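Local atomic coordinates of sefir domain protein (Bacillus cereus F65185, PDB entry 5Y8E), a protein that probably acts in signalling through its SEFIR domain, a STIR-clan module thought to associate with other SEFIR domains. Residues I91-K96 against F117-F122. Sequence-based numbering, arbitrary orientation.
Sequences IYNNTK and FFKSRF
In this SEFIR domain the short helix 89-93 meets the loop that leads from strand 111-112 to strand 124-125, and an offset aromatic stack joins them. The Tyr92 ring lies over one face of the Phe118 ring, with centroids 4.4 Å apart and planes only 16° from parallel; Tyr92 CE1 sits above the centre of the phenylalanine, whereas Phe118 CD2 falls toward the rim of the tyrosine. Tyr92 CG is anti to the backbone N (chi1 -175°), which sends the ring off the helix into the loop. Tyr92 OH accepts a bent hydrogen bond there from Lys119 N (3.2 Å, 136°), while Phe117 meets Tyr92 CB with its ring edge, CE1 to CB 4.0 Å.

At the more exposed margin, Asn93 OD1 takes two donors. Lys119 NZ reaches Asn93 OD1 at 3.0 Å from above the carbonyl plane, and a water donates both to OD1 and to Phe117 O, bridging helix end and loop. Within the loop, Arg121 NH2 donates to Pro115 O.

Beyond this interface Tyr92 also stacks on Phe100 of strand 100-108, Phe118 touches Pro102 of the same strand, and Ile91 packs against helix 47-57.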
ATOM      1  N   ILE A  91      -6.999  11.555   2.861  1.00 13.79           N
ATOM      2  CA  ILE A  91      -6.040  10.794   3.646  1.00 14.16           C
ATOM      3  C   ILE A  91      -4.650  10.915   3.026  1.00 12.78           C
ATOM      4  O   ILE A  91      -3.669  11.163   3.729  1.00 12.24           O
ATOM      5  CB  ILE A  91      -6.454   9.313   3.779  1.00 15.88           C
ATOM      6  CG1 ILE A  91      -7.687   9.188   4.677  1.00 16.87           C
ATOM      7  CG2 ILE A  91      -5.306   8.476   4.343  1.00 16.42           C
ATOM      8  CD1 ILE A  91      -8.323   7.815   4.638  1.00 18.74           C
ATOM      9  N   TYR A  92      -4.573  10.751   1.707  1.00 13.20           N
ATOM     10  CA  TYR A  92      -3.305  10.854   0.990  1.00 14.04           C
ATOM     11  C   TYR A  92      -2.657  12.216   1.220  1.00 14.78           C
ATOM     12  O   TYR A  92      -1.450  12.309   1.466  1.00 16.17           O
ATOM     13  CB  TYR A  92      -3.534  10.652  -0.513  1.00 14.10           C
ATOM     14  CG  TYR A  92      -2.262  10.633  -1.331  1.00 15.73           C
ATOM     15  CD1 TYR A  92      -1.512   9.472  -1.439  1.00 20.43           C
ATOM     16  CD2 TYR A  92      -1.816  11.772  -1.997  1.00 18.40           C
ATOM     17  CE1 TYR A  92      -0.357   9.434  -2.182  1.00 22.53           C
ATOM     18  CE2 TYR A  92      -0.647  11.748  -2.742  1.00 19.63           C
ATOM     19  CZ  TYR A  92       0.073  10.573  -2.829  1.00 23.72           C
ATOM     20  OH  TYR A  92       1.232  10.512  -3.566  1.00 24.87           O
ATOM     21  N   ASN A  93      -3.466  13.267   1.134  1.00 12.10           N
ATOM     22  CA  ASN A  93      -2.954  14.632   1.229  1.00 13.61           C
ATOM     23  C   ASN A  93      -2.403  14.950   2.610  1.00 12.79           C
ATOM     24  O   ASN A  93      -1.449  15.721   2.744  1.00 13.92           O
ATOM     25  CB  ASN A  93      -4.044  15.642   0.865  1.00 14.51           C
ATOM     26  CG  ASN A  93      -4.371  15.649  -0.615  1.00 16.71           C
ATOM     27  OD1 ASN A  93      -3.568  15.230  -1.444  1.00 16.91           O
ATOM     28  ND2 ASN A  93      -5.553  16.140  -0.954  1.00 17.95           N
ATOM     29  N   ASN A  94      -3.017  14.361   3.630  1.00 13.04           N
ATOM     30  CA  ASN A  94      -2.633  14.605   5.020  1.00 13.55           C
ATOM     31  C   ASN A  94      -1.539  13.680   5.524  1.00 17.89           C
ATOM     32  O   ASN A  94      -1.197  13.700   6.709  1.00 18.11           O
ATOM     33  CB  ASN A  94      -3.852  14.485   5.937  1.00 13.11           C
ATOM     34  CG  ASN A  94      -4.669  15.752   5.973  1.00 12.90           C
ATOM     35  OD1 ASN A  94      -4.297  16.721   6.632  1.00 13.32           O
ATOM     36  ND2 ASN A  94      -5.785  15.758   5.255  1.00 14.98           N
ATOM     37  N   THR A  95      -0.996  12.868   4.625  1.00 11.85           N
ATOM     38  CA  THR A  95       0.058  11.926   4.980  1.00 11.66           C
ATOM     39  C   THR A  95       1.327  12.293   4.222  1.00 14.06           C
ATOM     40  O   THR A  95       1.263  12.661   3.045  1.00 16.58           O
ATOM     41  CB  THR A  95      -0.362  10.489   4.633  1.00 13.07           C
ATOM     42  OG1 THR A  95      -1.595  10.184   5.304  1.00 13.68           O
ATOM     43  CG2 THR A  95       0.705   9.491   5.066  1.00 11.70           C
ATOM     44  N   LYS A  96       2.474  12.230   4.893  1.00 12.67           N
ATOM     45  CA  LYS A  96       3.742  12.460   4.207  1.00 17.33           C
ATOM     46  C   LYS A  96       3.876  11.493   3.037  1.00 14.73           C
ATOM     47  O   LYS A  96       3.673  10.285   3.202  1.00 13.77           O
ATOM     48  CB  LYS A  96       4.922  12.294   5.162  1.00 23.94           C
ATOM     49  CG  LYS A  96       5.023  13.378   6.219  1.00 30.95           C
ATOM     50  CD  LYS A  96       6.330  13.250   6.997  1.00 37.36           C
ATOM     51  CE  LYS A  96       6.539  14.421   7.951  1.00 43.07           C
ATOM     52  NZ  LYS A  96       5.380  14.609   8.868  1.00 44.89           N
ATOM     53  N   PHE A 117      -5.144  10.735  -8.011  1.00 25.83           N
ATOM     54  CA  PHE A 117      -4.765  11.804  -7.095  1.00 29.56           C
ATOM     55  C   PHE A 117      -3.421  11.599  -6.409  1.00 28.90           C
ATOM     56  O   PHE A 117      -2.963  12.468  -5.666  1.00 28.42           O
ATOM     57  CB  PHE A 117      -5.868  12.039  -6.059  1.00 30.59           C
ATOM     58  CG  PHE A 117      -6.247  10.820  -5.290  1.00 28.22           C
ATOM     59  CD1 PHE A 117      -5.555  10.468  -4.144  1.00 25.46           C
ATOM     60  CD2 PHE A 117      -7.316  10.036  -5.699  1.00 27.23           C
ATOM     61  CE1 PHE A 117      -5.905   9.342  -3.429  1.00 24.05           C
ATOM     62  CE2 PHE A 117      -7.677   8.912  -4.987  1.00 26.28           C
ATOM     63  CZ  PHE A 117      -6.969   8.560  -3.850  1.00 21.74           C
ATOM     64  N   PHE A 118      -2.796  10.453  -6.655  1.00 25.10           N
ATOM     65  CA  PHE A 118      -1.439  10.230  -6.181  1.00 30.73           C
ATOM     66  C   PHE A 118      -0.533  11.203  -6.926  1.00 41.76           C
ATOM     67  O   PHE A 118      -0.456  11.170  -8.156  1.00 44.70           O
ATOM     68  CB  PHE A 118      -1.011   8.776  -6.399  1.00 26.49           C
ATOM     69  CG  PHE A 118      -1.523   7.828  -5.341  1.00 27.24           C
ATOM     70  CD1 PHE A 118      -0.804   6.689  -5.010  1.00 26.96           C
ATOM     71  CD2 PHE A 118      -2.722   8.073  -4.682  1.00 25.60           C
ATOM     72  CE1 PHE A 118      -1.260   5.814  -4.034  1.00 26.37           C
ATOM     73  CE2 PHE A 118      -3.191   7.200  -3.704  1.00 23.82           C
ATOM     74  CZ  PHE A 118      -2.457   6.069  -3.380  1.00 27.35           C
ATOM     75  N   LYS A 119       0.129  12.086  -6.185  1.00 43.98           N
ATOM     76  CA  LYS A 119       0.853  13.197  -6.802  1.00 44.84           C
ATOM     77  C   LYS A 119       2.117  12.776  -7.537  1.00 43.90           C
ATOM     78  O   LYS A 119       2.343  13.198  -8.670  1.00 45.45           O
ATOM     79  CB  LYS A 119       1.133  14.302  -5.785  1.00 48.26           C
ATOM     80  CG  LYS A 119      -0.132  15.006  -5.334  1.00 53.17           C
ATOM     81  CD  LYS A 119       0.132  15.903  -4.148  1.00 59.35           C
ATOM     82  CE  LYS A 119      -1.142  16.152  -3.362  1.00 61.79           C
ATOM     83  NZ  LYS A 119      -0.850  16.313  -1.909  1.00 62.14           N
ATOM     84  N   SER A 120       2.942  11.947  -6.909  1.00 40.11           N
ATOM     85  CA  SER A 120       4.034  11.333  -7.651  1.00 43.33           C
ATOM     86  C   SER A 120       3.471  10.165  -8.455  1.00 38.98           C
ATOM     87  O   SER A 120       2.568   9.460  -7.996  1.00 34.03           O
ATOM     88  CB  SER A 120       5.174  10.886  -6.733  1.00 45.59           C
ATOM     89  OG  SER A 120       4.729   9.973  -5.750  1.00 50.67           O
ATOM     90  N   ARG A 121       3.986   9.983  -9.666  1.00 42.07           N
ATOM     91  CA  ARG A 121       3.501   8.932 -10.552  1.00 40.70           C
ATOM     92  C   ARG A 121       4.318   7.661 -10.388  1.00 38.22           C
ATOM     93  O   ARG A 121       4.272   6.763 -11.231  1.00 39.27           O
ATOM     94  CB  ARG A 121       3.542   9.393 -12.009  1.00 43.40           C
ATOM     95  CG  ARG A 121       2.351  10.235 -12.430  1.00 49.94           C
ATOM     96  CD  ARG A 121       1.057   9.435 -12.344  1.00 47.75           C
ATOM     97  NE  ARG A 121       0.264   9.798 -11.174  1.00 44.91           N
ATOM     98  CZ  ARG A 121      -0.917   9.261 -10.880  1.00 41.79           C
ATOM     99  NH1 ARG A 121      -1.438   8.332 -11.670  1.00 40.04           N
ATOM    100  NH2 ARG A 121      -1.576   9.653  -9.798  1.00 38.73           N
ATOM    101  N   PHE A 122       5.064   7.586  -9.293  1.00 35.92           N
ATOM    102  CA  PHE A 122       5.916   6.433  -9.063  1.00 34.73           C
ATOM    103  C   PHE A 122       5.162   5.309  -8.376  1.00 25.27           C
ATOM    104  O   PHE A 122       4.208   5.526  -7.621  1.00 20.22           O
ATOM    105  CB  PHE A 122       7.179   6.822  -8.289  1.00 42.22           C
ATOM    106  CG  PHE A 122       7.099   6.564  -6.809  1.00 50.26           C
ATOM    107  CD1 PHE A 122       7.860   5.557  -6.231  1.00 51.87           C
ATOM    108  CD2 PHE A 122       6.282   7.337  -5.994  1.00 52.96           C
ATOM    109  CE1 PHE A 122       7.802   5.315  -4.869  1.00 53.28           C
ATOM    110  CE2 PHE A 122       6.217   7.103  -4.629  1.00 53.00           C
ATOM    111  CZ  PHE A 122       6.981   6.090  -4.064  1.00 52.40           C
TER
HETATM  112  O   HOH W   1      -4.358  14.406  -3.864  1.00 30.91           O